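Local coordinates for TRAP dicarboxylate transporter-DctP subunit (Rhodobacter sphaeroides, PDB 4PE3), which probably binds a small solute, likely a carboxylate, in the periplasm and delivers it to a TRAP membrane transporter, at residues H31-Q36 and G62-E67; Q49-D54 and Q267-Q272; Q145-S150 and V245-Q250; G72-Y77 and A86-G91. All coordinates share one frame; numbering follows the deposited sequence.

Interaction 1: H31-Q36 and G62-E67; sequences HHFRFQ and GEVTIE. With ZN (zinc ion), chain G.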
loop_
_atom_site.group_PDB
_atom_site.type_symbol
_atom_site.label_atom_id
_atom_site.label_comp_id
_atom_site.label_asym_id
_atom_site.label_seq_id
_atom_site.Cartn_x
_atom_site.Cartn_y
_atom_site.Cartn_z
ATOM N N HIS A 31 -19.875 13.739 19.184
ATOM C CA HIS A 31 -18.579 14.115 18.634
ATOM C C HIS A 31 -18.651 14.171 17.125
ATOM O O HIS A 31 -19.264 13.311 16.499
ATOM C CB HIS A 31 -17.508 13.106 19.031
ATOM C CG HIS A 31 -17.428 12.861 20.502
ATOM N ND1 HIS A 31 -16.603 13.587 21.333
ATOM C CD2 HIS A 31 -18.072 11.972 21.291
ATOM C CE1 HIS A 31 -16.741 13.153 22.572
ATOM N NE2 HIS A 31 -17.622 12.169 22.573
ATOM N N HIS A 32 -17.992 15.170 16.553
ATOM C CA HIS A 32 -17.966 15.369 15.117
ATOM C C HIS A 32 -16.511 15.569 14.693
ATOM O O HIS A 32 -15.879 16.557 15.075
ATOM C CB HIS A 32 -18.829 16.575 14.753
ATOM C CG HIS A 32 -20.217 16.500 15.309
ATOM N ND1 HIS A 32 -21.242 15.829 14.677
ATOM C CD2 HIS A 32 -20.747 17.005 16.449
ATOM C CE1 HIS A 32 -22.343 15.928 15.401
ATOM N NE2 HIS A 32 -22.071 16.639 16.480
ATOM N N PHE A 33 -15.965 14.617 13.942
ATOM C CA PHE A 33 -14.552 14.653 13.580
ATOM C C PHE A 33 -14.363 14.771 12.070
ATOM O O PHE A 33 -14.841 13.930 11.312
ATOM C CB PHE A 33 -13.844 13.365 14.000
ATOM C CG PHE A 33 -13.882 13.083 15.484
ATOM C CD1 PHE A 33 -13.620 14.070 16.428
ATOM C CD2 PHE A 33 -14.166 11.803 15.924
ATOM C CE1 PHE A 33 -13.642 13.765 17.779
ATOM C CE2 PHE A 33 -14.198 11.510 17.278
ATOM C CZ PHE A 33 -13.941 12.485 18.188
ATOM N N ARG A 34 -13.583 15.753 11.656
ATOM C CA ARG A 34 -13.300 15.991 10.237
ATOM C C ARG A 34 -11.997 15.298 9.831
ATOM O O ARG A 34 -10.938 15.555 10.436
ATOM C CB ARG A 34 -13.202 17.494 9.998
ATOM C CG ARG A 34 -14.186 18.298 10.840
ATOM C CD ARG A 34 -13.751 19.739 10.955
ATOM N NE ARG A 34 -14.051 20.481 9.736
ATOM C CZ ARG A 34 -13.228 21.337 9.137
ATOM N NH1 ARG A 34 -12.017 21.585 9.627
ATOM N NH2 ARG A 34 -13.632 21.961 8.038
ATOM N N PHE A 35 -12.090 14.412 8.851
ATOM C CA PHE A 35 -10.951 13.675 8.331
ATOM C C PHE A 35 -10.652 14.076 6.908
ATOM O O PHE A 35 -11.571 14.164 6.100
ATOM C CB PHE A 35 -11.267 12.188 8.320
ATOM C CG PHE A 35 -11.004 11.496 9.605
ATOM C CD1 PHE A 35 -11.677 11.849 10.759
ATOM C CD2 PHE A 35 -10.088 10.453 9.655
ATOM C CE1 PHE A 35 -11.430 11.183 11.937
ATOM C CE2 PHE A 35 -9.846 9.792 10.844
ATOM C CZ PHE A 35 -10.513 10.168 11.980
ATOM N N GLN A 36 -9.404 14.343 6.577
ATOM C CA GLN A 36 -9.021 14.622 5.217
ATOM C C GLN A 36 -8.389 13.407 4.551
ATOM O O GLN A 36 -7.518 12.743 5.132
ATOM C CB GLN A 36 -8.067 15.791 5.150
ATOM C CG GLN A 36 -7.908 16.261 3.728
ATOM C CD GLN A 36 -7.087 17.500 3.597
ATOM O OE1 GLN A 36 -7.556 18.606 3.893
ATOM N NE2 GLN A 36 -5.841 17.339 3.162
ATOM N N GLY A 62 -24.961 7.263 16.069
ATOM C CA GLY A 62 -24.916 8.707 15.926
ATOM C C GLY A 62 -24.054 9.478 16.920
ATOM O O GLY A 62 -23.898 10.695 16.782
ATOM N N GLU A 63 -23.499 8.812 17.928
ATOM C CA GLU A 63 -22.730 9.544 18.940
ATOM C C GLU A 63 -21.405 10.078 18.409
ATOM O O GLU A 63 -20.841 11.013 18.970
ATOM C CB GLU A 63 -22.494 8.716 20.214
ATOM C CG GLU A 63 -23.151 9.330 21.466
ATOM C CD GLU A 63 -22.172 9.612 22.610
ATOM O OE1 GLU A 63 -21.389 8.703 22.966
ATOM O OE2 GLU A 63 -22.194 10.737 23.159
ATOM N N VAL A 64 -20.904 9.476 17.333
ATOM C CA VAL A 64 -19.704 9.964 16.664
ATOM C C VAL A 64 -19.995 10.005 15.174
ATOM O O VAL A 64 -20.527 9.045 14.623
ATOM C CB VAL A 64 -18.470 9.052 16.920
ATOM C CG1 VAL A 64 -17.240 9.590 16.193
ATOM C CG2 VAL A 64 -18.193 8.900 18.410
ATOM N N THR A 65 -19.691 11.139 14.550
ATOM C CA THR A 65 -19.826 11.299 13.111
ATOM C C THR A 65 -18.469 11.695 12.534
ATOM O O THR A 65 -17.651 12.334 13.215
ATOM C CB THR A 65 -20.878 12.363 12.754
ATOM O OG1 THR A 65 -20.442 13.650 13.195
ATOM C CG2 THR A 65 -22.224 12.050 13.403
ATOM N N ILE A 66 -18.228 11.289 11.293
ATOM C CA ILE A 66 -16.997 11.588 10.591
ATOM C C ILE A 66 -17.376 12.373 9.352
ATOM O O ILE A 66 -18.229 11.938 8.577
ATOM C CB ILE A 66 -16.291 10.303 10.104
ATOM C CG1 ILE A 66 -15.951 9.371 11.272
ATOM C CG2 ILE A 66 -15.030 10.629 9.296
ATOM C CD1 ILE A 66 -14.999 9.961 12.289
ATOM N N GLU A 67 -16.750 13.526 9.175
ATOM C CA GLU A 67 -16.883 14.285 7.945
ATOM C C GLU A 67 -15.661 14.025 7.074
ATOM O O GLU A 67 -14.556 14.434 7.419
ATOM C CB GLU A 67 -16.993 15.764 8.268
ATOM C CG GLU A 67 -17.267 16.606 7.070
ATOM C CD GLU A 67 -17.999 17.867 7.429
ATOM O OE1 GLU A 67 -18.844 18.277 6.616
ATOM O OE2 GLU A 67 -17.742 18.437 8.516
HETATM ZN ZN ZN G . -18.293 11.593 24.410
HETATM O O HOH W 1 -19.102 13.168 25.535
HETATM O O HOH W 2 -16.714 10.345 25.143
#
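His32 to Arg34 pair with Thr65 to Glu67 as parallel strands of a beta-alpha-beta unit whose crossover is helix 44-59. Backbone bonds alternate between the strands. His31 N reaches Glu63 O, Thr65 N reaches His31 O, Phe33 N reaches Thr65 O, Glu67 N reaches Phe33 O, and Phe35 N reaches Glu67 O, each at 2.9 Å. The two bonds of His31 extend the pairing.

Apolar contacts lie on the face carrying Phe33 and Ile66. Val64 CG1 meets Phe33 CE2 at 3.8 Å. Ile66 CD1 touches Phe33 CB at 4.0 Å and Phe35 CE1 at 3.8 Å. Without the Phe35 ring, as with an alanine here, Ile66 CD1 would probably lose a partner and a gap would open toward Val245 and Met247 of strand 243-248 in the same sheet.

Polar side chains lie on the other face. Arg34 NE is 4.4 Å from Glu67 OE2, beyond a salt bridge. Thr65 OG1 lies between its backbone N and carbonyl carbon (chi1 66°), which brings it to the His32 ring edge, 2.8 Å from ND1 in a hydrogen bond. At the first modelled residue, His31 NE2 binds a zinc ion at 2.0 Å, together with two waters.

Interaction 2: Q49-D54 and Q267-Q272; sequences QHVFAD and QKIFQQ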
loop_
_atom_site.group_PDB
_atom_site.type_symbol
_atom_site.label_atom_id
_atom_site.label_comp_id
_atom_site.label_asym_id
_atom_site.label_seq_id
_atom_site.Cartn_x
_atom_site.Cartn_y
_atom_site.Cartn_z
ATOM N N GLN A 49 -13.950 5.123 1.103
ATOM C CA GLN A 49 -13.704 5.694 2.426
ATOM C C GLN A 49 -14.986 6.179 3.101
ATOM O O GLN A 49 -15.026 6.309 4.328
ATOM C CB GLN A 49 -12.655 6.801 2.329
ATOM C CG GLN A 49 -11.280 6.257 2.038
ATOM C CD GLN A 49 -10.319 7.289 1.534
ATOM O OE1 GLN A 49 -10.574 8.483 1.617
ATOM N NE2 GLN A 49 -9.208 6.843 0.981
ATOM N N HIS A 50 -16.050 6.425 2.331
ATOM C CA HIS A 50 -17.333 6.754 2.948
ATOM C C HIS A 50 -17.767 5.627 3.908
ATOM O O HIS A 50 -18.526 5.867 4.844
ATOM C CB HIS A 50 -18.473 6.898 1.948
ATOM C CG HIS A 50 -18.437 8.120 1.082
ATOM N ND1 HIS A 50 -18.397 9.417 1.559
ATOM C CD2 HIS A 50 -18.569 8.223 -0.257
ATOM C CE1 HIS A 50 -18.474 10.262 0.537
ATOM N NE2 HIS A 50 -18.561 9.559 -0.578
ATOM N N VAL A 51 -17.346 4.395 3.641
ATOM C CA VAL A 51 -17.710 3.269 4.518
ATOM C C VAL A 51 -17.231 3.509 5.946
ATOM O O VAL A 51 -17.941 3.207 6.892
ATOM C CB VAL A 51 -17.208 1.924 3.959
ATOM C CG1 VAL A 51 -17.518 0.776 4.906
ATOM C CG2 VAL A 51 -17.846 1.669 2.601
ATOM N N PHE A 52 -16.039 4.078 6.095
ATOM C CA PHE A 52 -15.540 4.378 7.436
ATOM C C PHE A 52 -16.461 5.358 8.132
ATOM O O PHE A 52 -16.940 5.097 9.242
ATOM C CB PHE A 52 -14.124 4.934 7.374
ATOM C CG PHE A 52 -13.596 5.406 8.698
ATOM C CD1 PHE A 52 -13.507 4.540 9.788
ATOM C CD2 PHE A 52 -13.169 6.712 8.845
ATOM C CE1 PHE A 52 -13.001 4.991 11.017
ATOM C CE2 PHE A 52 -12.654 7.158 10.071
ATOM C CZ PHE A 52 -12.571 6.303 11.137
ATOM N N ALA A 53 -16.737 6.474 7.479
ATOM C CA ALA A 53 -17.606 7.466 8.083
ATOM C C ALA A 53 -18.986 6.885 8.397
ATOM O O ALA A 53 -19.522 7.084 9.491
ATOM C CB ALA A 53 -17.740 8.688 7.175
ATOM N N ASP A 54 -19.563 6.156 7.450
ATOM C CA ASP A 54 -20.917 5.621 7.614
ATOM C C ASP A 54 -21.008 4.597 8.746
ATOM O O ASP A 54 -21.998 4.559 9.492
ATOM C CB ASP A 54 -21.417 5.006 6.293
ATOM C CG ASP A 54 -21.706 6.062 5.233
ATOM O OD1 ASP A 54 -21.904 7.236 5.607
ATOM O OD2 ASP A 54 -21.742 5.728 4.030
ATOM N N GLN A 267 -13.425 1.118 11.195
ATOM C CA GLN A 267 -12.230 1.155 10.358
ATOM C C GLN A 267 -11.962 -0.208 9.748
ATOM O O GLN A 267 -11.608 -0.298 8.570
ATOM C CB GLN A 267 -11.021 1.643 11.181
ATOM C CG GLN A 267 -9.825 2.066 10.320
ATOM C CD GLN A 267 -9.064 0.888 9.747
ATOM O OE1 GLN A 267 -8.955 -0.161 10.369
ATOM N NE2 GLN A 267 -8.557 1.057 8.540
ATOM N N LYS A 268 -12.104 -1.258 10.553
ATOM C CA LYS A 268 -11.892 -2.629 10.091
ATOM C C LYS A 268 -12.900 -2.970 8.992
ATOM O O LYS A 268 -12.569 -3.631 8.006
ATOM C CB LYS A 268 -12.038 -3.605 11.255
ATOM C CG LYS A 268 -11.790 -5.056 10.914
ATOM C CD LYS A 268 -10.339 -5.285 10.522
ATOM C CE LYS A 268 -10.085 -6.739 10.210
ATOM N NZ LYS A 268 -8.693 -6.944 9.769
ATOM N N ILE A 269 -14.135 -2.514 9.155
ATOM C CA ILE A 269 -15.157 -2.763 8.144
ATOM C C ILE A 269 -14.802 -2.043 6.841
ATOM O O ILE A 269 -14.890 -2.624 5.757
ATOM C CB ILE A 269 -16.553 -2.345 8.629
ATOM C CG1 ILE A 269 -17.016 -3.266 9.750
ATOM C CG2 ILE A 269 -17.556 -2.384 7.474
ATOM C CD1 ILE A 269 -18.198 -2.693 10.536
ATOM N N PHE A 270 -14.388 -0.784 6.936
ATOM C CA PHE A 270 -13.924 -0.051 5.770
ATOM C C PHE A 270 -12.766 -0.805 5.098
ATOM O O PHE A 270 -12.771 -1.026 3.884
ATOM C CB PHE A 270 -13.515 1.383 6.165
ATOM C CG PHE A 270 -12.457 1.992 5.291
ATOM C CD1 PHE A 270 -12.667 2.188 3.931
ATOM C CD2 PHE A 270 -11.247 2.371 5.830
ATOM C CE1 PHE A 270 -11.692 2.743 3.148
ATOM C CE2 PHE A 270 -10.261 2.925 5.041
ATOM C CZ PHE A 270 -10.471 3.099 3.697
ATOM N N GLN A 271 -11.783 -1.203 5.909
ATOM C CA GLN A 271 -10.615 -1.895 5.393
ATOM C C GLN A 271 -11.029 -3.132 4.593
ATOM O O GLN A 271 -10.557 -3.348 3.470
ATOM C CB GLN A 271 -9.714 -2.273 6.564
ATOM C CG GLN A 271 -8.571 -3.208 6.236
ATOM C CD GLN A 271 -8.161 -3.995 7.442
ATOM O OE1 GLN A 271 -8.547 -5.142 7.593
ATOM N NE2 GLN A 271 -7.422 -3.363 8.338
ATOM N N GLN A 272 -11.893 -3.952 5.171
ATOM C CA GLN A 272 -12.295 -5.204 4.536
ATOM C C GLN A 272 -13.145 -4.981 3.285
ATOM O O GLN A 272 -13.008 -5.685 2.288
ATOM C CB GLN A 272 -13.018 -6.090 5.546
ATOM C CG GLN A 272 -12.087 -6.626 6.636
ATOM C CD GLN A 272 -11.078 -7.604 6.066
ATOM O OE1 GLN A 272 -11.460 -8.598 5.445
ATOM N NE2 GLN A 272 -9.784 -7.299 6.215
#
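Phe270 packs against Gln49, Val51 and Phe52 where helix 44-59 meets helix 257-291. The two short segments run nearly antiparallel, at 158°, with axes 8.0 Å apart. No hydrogen bond joins them.

The tight part is built on the two phenylalanines. Phe52 CB lies 3.8 Å from Phe270 CB, and Phe270 CB also rests on the backbone N of Phe52. The Phe270 ring then runs alongside Gln49, both side chains pointing the same way. Its CE1 atom comes within 3.6 Å of Gln49 CA, and CZ within 3.7 Å of Gln49 CG. The amide of Gln49 stands almost square to this ring and is held by Ser37. Phe52 has its CG anti to the backbone N (chi1 174°), which carries the ring along the partner helix to Gln267. There Phe52 CD1 meets Gln267 CA at 3.7 Å, and Gln267 N lies in the ring plane at the edge. The Gln267 amide turns off to Val149 O. Cutting Phe270 back to an alanine is likely to open a gap beside Gln49 CG and take away the ring that lies against Phe52 CB.

The looser side holds Val51 and Ile269, both partly exposed. Val51 CG1 is 4.1 Å from Ile269 CG2, and the same methyl lies over Phe270 CA. Ile269 contributes little to the contact, whereas Val51 is well covered by Phe270 and Ile269.

Ile66, Val245 and Ser150 of the five-stranded sheet touch the buried side. Two antiparallel helices packed on one sheet face in this way form a layer of an alpha/beta domain of a solute-binding protein.

Interaction 3: Q145-S150 and V245-Q250; sequences QFIGVS and VSMNKQ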
loop_
_atom_site.group_PDB
_atom_site.type_symbol
_atom_site.label_atom_id
_atom_site.label_comp_id
_atom_site.label_asym_id
_atom_site.label_seq_id
_atom_site.Cartn_x
_atom_site.Cartn_y
_atom_site.Cartn_z
ATOM N N GLN A 145 -2.973 9.376 16.851
ATOM C CA GLN A 145 -3.206 7.989 17.180
ATOM C C GLN A 145 -3.498 7.250 15.883
ATOM O O GLN A 145 -4.339 7.689 15.098
ATOM C CB GLN A 145 -4.404 7.853 18.099
ATOM C CG GLN A 145 -4.638 6.426 18.510
ATOM C CD GLN A 145 -3.554 5.911 19.440
ATOM O OE1 GLN A 145 -2.737 6.682 19.973
ATOM N NE2 GLN A 145 -3.532 4.597 19.640
ATOM N N PHE A 146 -2.792 6.149 15.632
ATOM C CA PHE A 146 -3.048 5.261 14.477
ATOM C C PHE A 146 -4.232 4.371 14.828
ATOM O O PHE A 146 -4.195 3.659 15.821
ATOM C CB PHE A 146 -1.801 4.418 14.174
ATOM C CG PHE A 146 -2.004 3.387 13.101
ATOM C CD1 PHE A 146 -2.082 3.762 11.783
ATOM C CD2 PHE A 146 -2.102 2.044 13.414
ATOM C CE1 PHE A 146 -2.257 2.819 10.787
ATOM C CE2 PHE A 146 -2.266 1.094 12.413
ATOM C CZ PHE A 146 -2.352 1.487 11.115
ATOM N N ILE A 147 -5.313 4.478 14.068
ATOM C CA ILE A 147 -6.507 3.666 14.301
ATOM C C ILE A 147 -6.410 2.320 13.577
ATOM O O ILE A 147 -6.578 1.272 14.197
ATOM C CB ILE A 147 -7.780 4.399 13.858
ATOM C CG1 ILE A 147 -7.934 5.683 14.669
ATOM C CG2 ILE A 147 -9.018 3.511 14.043
ATOM C CD1 ILE A 147 -8.903 6.674 14.062
ATOM N N GLY A 148 -6.142 2.346 12.274
ATOM C CA GLY A 148 -5.989 1.111 11.532
ATOM C C GLY A 148 -5.549 1.349 10.107
ATOM O O GLY A 148 -5.426 2.477 9.639
ATOM N N VAL A 149 -5.317 0.235 9.415
ATOM C CA VAL A 149 -4.685 0.256 8.116
ATOM C C VAL A 149 -5.686 -0.071 7.012
ATOM O O VAL A 149 -6.690 -0.766 7.226
ATOM C CB VAL A 149 -3.470 -0.738 8.092
ATOM C CG1 VAL A 149 -3.941 -2.184 8.014
ATOM C CG2 VAL A 149 -2.559 -0.410 6.961
ATOM N N SER A 150 -5.411 0.452 5.822
ATOM C CA SER A 150 -6.120 0.054 4.623
ATOM C C SER A 150 -5.125 0.075 3.486
ATOM O O SER A 150 -3.955 0.312 3.696
ATOM C CB SER A 150 -7.259 1.030 4.379
ATOM O OG SER A 150 -6.797 2.373 4.382
ATOM N N VAL A 245 -5.376 5.222 8.715
ATOM C CA VAL A 245 -6.499 5.972 9.275
ATOM C C VAL A 245 -6.053 6.332 10.682
ATOM O O VAL A 245 -5.831 5.454 11.520
ATOM C CB VAL A 245 -7.789 5.124 9.336
ATOM C CG1 VAL A 245 -8.929 5.889 9.931
ATOM C CG2 VAL A 245 -8.169 4.638 7.939
ATOM N N SER A 246 -5.875 7.627 10.906
ATOM C CA SER A 246 -5.307 8.139 12.152
ATOM C C SER A 246 -6.010 9.430 12.552
ATOM O O SER A 246 -6.566 10.126 11.689
ATOM C CB SER A 246 -3.831 8.438 11.964
ATOM O OG SER A 246 -3.145 7.285 11.501
HETATM N N MSE A 247 -5.963 9.786 13.833
HETATM C CA MSE A 247 -6.663 10.981 14.291
HETATM C C MSE A 247 -5.923 11.630 15.436
HETATM O O MSE A 247 -4.940 11.084 15.977
HETATM C CB MSE A 247 -8.098 10.645 14.689
HETATM C CG MSE A 247 -8.294 9.969 16.033
HETATM SE SE MSE A 247 -10.181 9.907 16.534
HETATM C CE MSE A 247 -10.372 11.800 16.897
ATOM N N ASN A 248 -6.402 12.792 15.824
ATOM C CA ASN A 248 -5.830 13.543 16.908
ATOM C C ASN A 248 -5.799 12.693 18.156
ATOM O O ASN A 248 -6.806 12.162 18.581
ATOM C CB ASN A 248 -6.682 14.784 17.155
ATOM C CG ASN A 248 -6.151 15.620 18.314
ATOM O OD1 ASN A 248 -6.329 15.290 19.487
ATOM N ND2 ASN A 248 -5.457 16.674 17.967
ATOM N N LYS A 249 -4.630 12.541 18.767
ATOM C CA LYS A 249 -4.499 11.601 19.871
ATOM C C LYS A 249 -5.179 12.075 21.159
ATOM O O LYS A 249 -5.793 11.286 21.862
ATOM C CB LYS A 249 -3.045 11.317 20.152
ATOM C CG LYS A 249 -2.860 10.263 21.255
ATOM C CD LYS A 249 -1.469 9.790 21.328
ATOM C CE LYS A 249 -1.304 8.920 22.520
ATOM N NZ LYS A 249 -2.266 7.795 22.540
ATOM N N GLN A 250 -5.151 13.381 21.418
ATOM C CA GLN A 250 -5.889 13.938 22.557
ATOM C C GLN A 250 -7.380 13.661 22.446
ATOM O O GLN A 250 -8.024 13.263 23.416
ATOM C CB GLN A 250 -5.614 15.433 22.696
ATOM C CG GLN A 250 -4.256 15.704 23.311
ATOM C CD GLN A 250 -3.910 17.177 23.384
ATOM O OE1 GLN A 250 -4.754 18.038 23.150
ATOM N NE2 GLN A 250 -2.649 17.471 23.691
#
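Gln145 to Gly148 and Val245 to Met247 run antiparallel, with strand axes 4.6 Å apart at 160°. Gln145 and Met247 form a hydrogen-bonded pair: Gln145 N gives to Met247 O at 2.7 Å, and Met247 N returns a bond to Gln145 O. Phe146 and Ser246 are the non-hydrogen-bonded pair, their CA atoms 4.3 Å apart. The register then slips by one residue. Ile147 N and Gly148 N both bond Val245 O, at 2.8 and 3.2 Å, and Val245 N gives to Gly148 O. This is a classic beta bulge, set in strand 144-150 at one edge of the five-stranded mixed sheet.

The bulge turns Ile147 so that its CD1 reaches Met247 CG at 3.9 Å; the latter residue is selenomethionine. Ile147 CD1 also touches Val245 CG1. Ser246 OG lies at the edge of the Phe146 ring, 3.7 Å from CD1, and bonds Glu244. Gly148 N sits over the centre of one face of that same ring. Gln145 has CG anti to the backbone N (chi1 -177°) and bends at the next bond, bringing OE1 across the Lys249 chain. Lys249 NZ bonds this oxygen at 2.8 Å from above the carbonyl plane. Asn248 occupies the N-cap of helix 249-253, with its OD1 accepting from Lys251 N.

Interaction 4: G72-Y77 and A86-G91; sequences GTIVDY and AGLIDG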
loop_
_atom_site.group_PDB
_atom_site.type_symbol
_atom_site.label_atom_id
_atom_site.label_comp_id
_atom_site.label_asym_id
_atom_site.label_seq_id
_atom_site.Cartn_x
_atom_site.Cartn_y
_atom_site.Cartn_z
ATOM N N GLY A 72 -6.599 18.037 0.093
ATOM C CA GLY A 72 -6.333 19.445 -0.101
ATOM C C GLY A 72 -7.444 20.383 0.327
ATOM O O GLY A 72 -7.329 21.589 0.109
ATOM N N THR A 73 -8.516 19.853 0.916
ATOM C CA THR A 73 -9.644 20.704 1.304
ATOM C C THR A 73 -9.237 21.741 2.315
ATOM O O THR A 73 -9.532 22.920 2.154
ATOM C CB THR A 73 -10.770 19.911 1.965
ATOM O OG1 THR A 73 -11.363 19.058 0.998
ATOM C CG2 THR A 73 -11.835 20.847 2.512
ATOM N N ILE A 74 -8.578 21.279 3.372
ATOM C CA ILE A 74 -8.232 22.140 4.484
ATOM C C ILE A 74 -6.742 22.433 4.471
ATOM O O ILE A 74 -6.343 23.571 4.718
ATOM C CB ILE A 74 -8.645 21.516 5.829
ATOM C CG1 ILE A 74 -10.132 21.173 5.823
ATOM C CG2 ILE A 74 -8.342 22.478 6.972
ATOM C CD1 ILE A 74 -11.036 22.419 5.751
ATOM N N VAL A 75 -5.918 21.426 4.179
ATOM C CA VAL A 75 -4.478 21.635 4.136
ATOM C C VAL A 75 -3.802 20.754 3.102
ATOM O O VAL A 75 -4.398 19.819 2.582
ATOM C CB VAL A 75 -3.821 21.329 5.490
ATOM C CG1 VAL A 75 -4.134 22.435 6.486
ATOM C CG2 VAL A 75 -4.258 19.956 5.997
ATOM N N ASP A 76 -2.545 21.069 2.819
ATOM C CA ASP A 76 -1.720 20.287 1.910
ATOM C C ASP A 76 -1.645 18.834 2.382
ATOM O O ASP A 76 -1.603 18.572 3.585
ATOM C CB ASP A 76 -0.323 20.911 1.882
ATOM C CG ASP A 76 0.594 20.243 0.895
ATOM O OD1 ASP A 76 1.317 19.302 1.291
ATOM O OD2 ASP A 76 0.595 20.668 -0.277
ATOM N N TYR A 77 -1.617 17.884 1.446
ATOM C CA TYR A 77 -1.588 16.456 1.790
ATOM C C TYR A 77 -0.397 15.995 2.663
ATOM O O TYR A 77 -0.500 14.984 3.359
ATOM C CB TYR A 77 -1.675 15.599 0.516
ATOM C CG TYR A 77 -0.410 15.571 -0.318
ATOM C CD1 TYR A 77 -0.060 16.640 -1.134
ATOM C CD2 TYR A 77 0.432 14.476 -0.285
ATOM C CE1 TYR A 77 1.094 16.611 -1.888
ATOM C CE2 TYR A 77 1.583 14.434 -1.037
ATOM C CZ TYR A 77 1.912 15.504 -1.837
ATOM O OH TYR A 77 3.066 15.467 -2.589
ATOM N N ALA A 86 -2.996 20.318 15.624
ATOM C CA ALA A 86 -3.398 21.708 15.879
ATOM C C ALA A 86 -4.908 21.877 16.058
ATOM O O ALA A 86 -5.367 22.895 16.589
ATOM C CB ALA A 86 -2.923 22.607 14.756
ATOM N N GLY A 87 -5.689 20.913 15.589
ATOM C CA GLY A 87 -7.138 20.983 15.737
ATOM C C GLY A 87 -7.836 21.547 14.517
ATOM O O GLY A 87 -9.045 21.779 14.533
ATOM N N LEU A 88 -7.073 21.776 13.458
ATOM C CA LEU A 88 -7.624 22.317 12.217
ATOM C C LEU A 88 -8.439 21.256 11.449
ATOM O O LEU A 88 -9.465 21.549 10.833
ATOM C CB LEU A 88 -6.485 22.863 11.362
ATOM C CG LEU A 88 -6.861 23.388 9.979
ATOM C CD1 LEU A 88 -7.924 24.483 10.089
ATOM C CD2 LEU A 88 -5.620 23.910 9.271
ATOM N N ILE A 89 -7.956 20.022 11.474
ATOM C CA ILE A 89 -8.763 18.860 11.109
ATOM C C ILE A 89 -8.568 17.868 12.261
ATOM O O ILE A 89 -7.747 18.120 13.161
ATOM C CB ILE A 89 -8.330 18.227 9.772
ATOM C CG1 ILE A 89 -6.868 17.780 9.827
ATOM C CG2 ILE A 89 -8.542 19.195 8.610
ATOM C CD1 ILE A 89 -6.430 17.074 8.545
ATOM N N ASP A 90 -9.329 16.784 12.281
ATOM C CA ASP A 90 -9.273 15.812 13.375
ATOM C C ASP A 90 -8.608 14.487 13.019
ATOM O O ASP A 90 -8.196 13.754 13.916
ATOM C CB ASP A 90 -10.679 15.544 13.898
ATOM C CG ASP A 90 -11.341 16.796 14.411
ATOM O OD1 ASP A 90 -10.773 17.471 15.294
ATOM O OD2 ASP A 90 -12.428 17.140 13.902
ATOM N N GLY A 91 -8.506 14.163 11.740
ATOM C CA GLY A 91 -7.822 12.952 11.337
ATOM C C GLY A 91 -7.517 12.971 9.865
ATOM O O GLY A 91 -7.804 13.948 9.156
#
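Ile74 and Val75 face Leu88 and Ile89 from two irregular segments on either side of helix 80-86, with the nearest CA atoms, those of Ile74 and Ile89, 7.4 Å apart. No hydrogen bond crosses; the contact is made by aliphatic side chains alone.

Ile74 does most of the touching. Its CG2 branch is anti to the backbone N and presses on Leu88 CG at 3.5 Å. This is tighter than usual for two carbons. The same residue slides past Ile89 in the opposite direction, with Ile74 CB 3.6 Å from Ile89 CG2. That methyl of Ile89 therefore lies against both CB and CG2 of Ile74.

Val75 meets Leu88 in a second close approach. Val75 CG1 lies 3.5 Å from Leu88 CD2, again a tight pair, as the two side chains pass in opposite directions. Leu88 has its CG anti to the backbone N (chi1 176°), which sends its branches out to both Ile74 and Val75. Val75 CG2 and Ile89 CD1 are farther apart, at 4.4 Å. Leu88 is exposed, whereas Ile89 is buried.

Gly87 ends helix 80-86 in a Schellman motif, with positive phi, and the chain then turns through Leu88 and Ile89 toward strand 91-95. Ile89 packs on Ala83 and Ile84 of that helix and on Met69 of strand 65-69. Gln36 of strand 32-37 holds Ile74 N and Val75 O through its side-chain amide.

How the interactions relate
From the N terminus, strand 32-37 pairs with strand 65-69 in interaction 1, closing the loop that holds helix 44-59. Interaction 4 follows in series and closes a short loop around helix 80-86. Its 86-91 segment borders strand 32-37, where Arg34 O meets Asp90 N. Interaction 3 comes later, joining strands 144-150 and 243-248 of the same sheet. Interaction 2 runs from helix 44-59 to helix 257-291, so its long loop encloses interactions 3 and 4 and crosses interaction 1. The sheet links the contacts: Phe35 touches Phe52 of interaction 2 and Met247 of interaction 3, while Gln267 and Gln271 reach Val149 O.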